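Local coordinates for protein peptide synthetase, module 7 (Actinoplanes teichomyceticus, PDB 4TX3) that probably serves as a condensation-type domain of the teicoplanin peptide synthetase that recruits cytochrome P450 enzymes to the carrier-bound peptide, at residues 91-96 with 123-128. Sequence-based numbering, arbitrary orientation.
Sequences VRLTPV and WRCELF
Leu93 and Leu127 meet nearly at right angles, CG of Leu93 lying 3.8 Å from CB of Leu127, where a loop runs into an edge strand, 96-97, of the five-stranded sheet of a condensation-domain fold. Val96 and Phe128 form a parallel bridge, and helix 103-112 lies between their strands in sequence, making this a beta-alpha-beta crossover. The buried apolar part of the contact lies against helix 53-66, whose Leu56 and Leu60 also touch Leu93. Leu93, its CG turned anti to the backbone N (chi1 -160°), lays both methyls against the strand: CD1 lies 3.9 Å from Cys125 SG, and CD2 is 4.0 Å from Leu127 CD2. Replacing Leu93 with an alanine would probably open a gap between Cys125, Leu127 and that helix. Farther back, Val91 CG2 lies 3.8 Å from Trp123 CH2.

Toward solvent the joint is looser. Thr94 and Pro95 are exposed, and a water links the backbones instead of a direct bond, donating to Thr94 O at 2.9 Å and accepting from Leu127 N at 2.7 Å. Direct pairing starts at Val96, whose N donates to Leu127 O (2.8 Å, N-H...O 155°). On the sheet face toward helix 103-112, Val96 packs alongside the Phe128 ring, while Glu126 directs OE1 into a salt bridge with Arg110 and its other oxygen, OE2, lies 3.6 Å from Val96 CG2.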
ATOM      1  N   VAL B  91     -12.603 -11.965  24.031  1.00 40.23           N
ATOM      2  CA  VAL B  91     -12.499 -10.519  24.149  1.00 37.39           C
ATOM      3  C   VAL B  91     -13.646 -10.007  24.982  1.00 43.19           C
ATOM      4  O   VAL B  91     -14.808 -10.244  24.644  1.00 44.74           O
ATOM      5  CB  VAL B  91     -12.511  -9.806  22.782  1.00 38.38           C
ATOM      6  CG1 VAL B  91     -12.469  -8.292  22.980  1.00 37.15           C
ATOM      7  CG2 VAL B  91     -11.347 -10.263  21.919  1.00 37.81           C
ATOM      8  N   ARG B  92     -13.330  -9.325  26.079  1.00 42.39           N
ATOM      9  CA  ARG B  92     -14.353  -8.591  26.816  1.00 45.75           C
ATOM     10  C   ARG B  92     -13.946  -7.126  26.914  1.00 45.35           C
ATOM     11  O   ARG B  92     -12.866  -6.802  27.397  1.00 40.73           O
ATOM     12  CB  ARG B  92     -14.574  -9.193  28.195  1.00 48.08           C
ATOM     13  CG  ARG B  92     -15.831  -8.683  28.853  1.00 58.61           C
ATOM     14  CD  ARG B  92     -16.176  -9.503  30.078  1.00 72.38           C
ATOM     15  NE  ARG B  92     -17.592  -9.383  30.410  1.00 80.31           N
ATOM     16  CZ  ARG B  92     -18.180 -10.029  31.412  1.00 87.17           C
ATOM     17  NH1 ARG B  92     -17.468 -10.844  32.183  1.00 93.77           N
ATOM     18  NH2 ARG B  92     -19.477  -9.865  31.641  1.00 85.12           N
ATOM     19  N   LEU B  93     -14.804  -6.235  26.439  1.00 43.57           N
ATOM     20  CA  LEU B  93     -14.372  -4.856  26.259  1.00 47.66           C
ATOM     21  C   LEU B  93     -15.232  -3.863  27.034  1.00 47.82           C
ATOM     22  O   LEU B  93     -15.779  -2.916  26.471  1.00 47.13           O
ATOM     23  CB  LEU B  93     -14.367  -4.496  24.772  1.00 42.35           C
ATOM     24  CG  LEU B  93     -13.498  -3.290  24.424  1.00 44.91           C
ATOM     25  CD1 LEU B  93     -12.018  -3.592  24.636  1.00 39.32           C
ATOM     26  CD2 LEU B  93     -13.775  -2.821  23.006  1.00 42.30           C
ATOM     27  N   THR B  94     -15.339  -4.076  28.337  1.00 49.53           N
ATOM     28  CA  THR B  94     -16.056  -3.143  29.185  1.00 46.94           C
ATOM     29  C   THR B  94     -15.242  -1.853  29.316  1.00 43.78           C
ATOM     30  O   THR B  94     -14.078  -1.885  29.719  1.00 42.16           O
ATOM     31  CB  THR B  94     -16.323  -3.752  30.565  1.00 53.28           C
ATOM     32  OG1 THR B  94     -15.075  -3.975  31.221  1.00 54.48           O
ATOM     33  CG2 THR B  94     -17.031  -5.090  30.423  1.00 54.79           C
ATOM     34  N   PRO B  95     -15.854  -0.713  28.966  1.00 45.45           N
ATOM     35  CA  PRO B  95     -15.165   0.582  29.004  1.00 43.84           C
ATOM     36  C   PRO B  95     -14.670   0.947  30.400  1.00 45.12           C
ATOM     37  O   PRO B  95     -15.300   0.610  31.407  1.00 45.29           O
ATOM     38  CB  PRO B  95     -16.242   1.575  28.542  1.00 38.19           C
ATOM     39  CG  PRO B  95     -17.269   0.752  27.847  1.00 38.89           C
ATOM     40  CD  PRO B  95     -17.258  -0.574  28.540  1.00 45.53           C
ATOM     41  N   VAL B  96     -13.531   1.627  30.433  1.00 41.89           N
ATOM     42  CA  VAL B  96     -12.894   2.093  31.655  1.00 41.37           C
ATOM     43  C   VAL B  96     -12.960   3.612  31.674  1.00 42.17           C
ATOM     44  O   VAL B  96     -12.379   4.249  30.792  1.00 41.22           O
ATOM     45  CB  VAL B  96     -11.410   1.630  31.725  1.00 42.78           C
ATOM     46  CG1 VAL B  96     -10.699   2.251  32.909  1.00 34.20           C
ATOM     47  CG2 VAL B  96     -11.320   0.110  31.756  1.00 38.69           C
ATOM     48  N   TRP B 123      -1.889 -10.969  23.004  1.00 32.67           N
ATOM     49  CA  TRP B 123      -2.309  -9.591  22.806  1.00 28.70           C
ATOM     50  C   TRP B 123      -3.375  -9.248  23.809  1.00 32.27           C
ATOM     51  O   TRP B 123      -3.832 -10.098  24.560  1.00 35.23           O
ATOM     52  CB  TRP B 123      -2.815  -9.349  21.388  1.00 28.08           C
ATOM     53  CG  TRP B 123      -4.065 -10.063  21.062  1.00 32.32           C
ATOM     54  CD1 TRP B 123      -4.222 -11.409  20.871  1.00 32.98           C
ATOM     55  CD2 TRP B 123      -5.355  -9.471  20.855  1.00 37.30           C
ATOM     56  NE1 TRP B 123      -5.537 -11.693  20.571  1.00 31.50           N
ATOM     57  CE2 TRP B 123      -6.253 -10.526  20.551  1.00 35.89           C
ATOM     58  CE3 TRP B 123      -5.842  -8.162  20.909  1.00 31.69           C
ATOM     59  CZ2 TRP B 123      -7.615 -10.304  20.298  1.00 37.42           C
ATOM     60  CZ3 TRP B 123      -7.194  -7.946  20.658  1.00 38.06           C
ATOM     61  CH2 TRP B 123      -8.063  -9.010  20.357  1.00 34.78           C
ATOM     62  N   ARG B 124      -3.782  -7.993  23.800  1.00 36.61           N
ATOM     63  CA  ARG B 124      -4.512  -7.424  24.913  1.00 34.92           C
ATOM     64  C   ARG B 124      -5.068  -6.067  24.501  1.00 36.60           C
ATOM     65  O   ARG B 124      -4.362  -5.245  23.911  1.00 33.08           O
ATOM     66  CB  ARG B 124      -3.575  -7.304  26.108  1.00 33.28           C
ATOM     67  CG  ARG B 124      -4.107  -6.589  27.283  1.00 37.25           C
ATOM     68  CD  ARG B 124      -2.959  -6.164  28.180  1.00 39.51           C
ATOM     69  NE  ARG B 124      -2.179  -7.302  28.645  1.00 42.77           N
ATOM     70  CZ  ARG B 124      -0.858  -7.280  28.772  1.00 41.14           C
ATOM     71  NH1 ARG B 124      -0.186  -6.163  28.474  1.00 41.62           N
ATOM     72  NH2 ARG B 124      -0.212  -8.362  29.198  1.00 37.19           N
ATOM     73  N   CYS B 125      -6.337  -5.831  24.792  1.00 34.37           N
ATOM     74  CA  CYS B 125      -6.935  -4.566  24.429  1.00 37.63           C
ATOM     75  C   CYS B 125      -7.685  -3.969  25.607  1.00 41.19           C
ATOM     76  O   CYS B 125      -8.117  -4.699  26.505  1.00 41.38           O
ATOM     77  CB  CYS B 125      -7.856  -4.739  23.216  1.00 38.90           C
ATOM     78  SG  CYS B 125      -9.170  -5.974  23.391  1.00 49.69           S
ATOM     79  N   GLU B 126      -7.813  -2.641  25.618  1.00 37.82           N
ATOM     80  CA  GLU B 126      -8.675  -1.975  26.588  1.00 39.92           C
ATOM     81  C   GLU B 126      -9.318  -0.736  25.967  1.00 38.75           C
ATOM     82  O   GLU B 126      -8.758  -0.089  25.080  1.00 36.11           O
ATOM     83  CB  GLU B 126      -7.895  -1.605  27.861  1.00 44.61           C
ATOM     84  CG  GLU B 126      -8.756  -1.637  29.144  1.00 44.73           C
ATOM     85  CD  GLU B 126      -7.951  -1.409  30.444  1.00 57.99           C
ATOM     86  OE1 GLU B 126      -6.889  -0.744  30.401  1.00 63.11           O
ATOM     87  OE2 GLU B 126      -8.386  -1.887  31.522  1.00 57.38           O
ATOM     88  N   LEU B 127     -10.517  -0.415  26.422  1.00 39.66           N
ATOM     89  CA  LEU B 127     -11.206   0.745  25.896  1.00 38.29           C
ATOM     90  C   LEU B 127     -11.423   1.748  27.019  1.00 37.06           C
ATOM     91  O   LEU B 127     -12.062   1.443  28.028  1.00 35.72           O
ATOM     92  CB  LEU B 127     -12.531   0.340  25.250  1.00 34.05           C
ATOM     93  CG  LEU B 127     -13.291   1.467  24.551  1.00 39.34           C
ATOM     94  CD1 LEU B 127     -12.492   2.045  23.392  1.00 31.55           C
ATOM     95  CD2 LEU B 127     -14.656   0.968  24.077  1.00 43.58           C
ATOM     96  N   PHE B 128     -10.871   2.940  26.836  1.00 33.63           N
ATOM     97  CA  PHE B 128     -11.002   4.016  27.809  1.00 38.59           C
ATOM     98  C   PHE B 128     -12.109   4.987  27.387  1.00 42.11           C
ATOM     99  O   PHE B 128     -12.152   5.421  26.230  1.00 39.30           O
ATOM    100  CB  PHE B 128      -9.662   4.742  27.976  1.00 33.57           C
ATOM    101  CG  PHE B 128      -8.576   3.853  28.493  1.00 38.00           C
ATOM    102  CD1 PHE B 128      -8.545   3.485  29.834  1.00 39.95           C
ATOM    103  CD2 PHE B 128      -7.608   3.345  27.641  1.00 38.61           C
ATOM    104  CE1 PHE B 128      -7.564   2.643  30.320  1.00 39.16           C
ATOM    105  CE2 PHE B 128      -6.620   2.505  28.118  1.00 42.75           C
ATOM    106  CZ  PHE B 128      -6.600   2.151  29.466  1.00 45.37           C
TER
HETATM  107  O   HOH W   1     -11.726  -2.281  28.008  1.00 34.48           O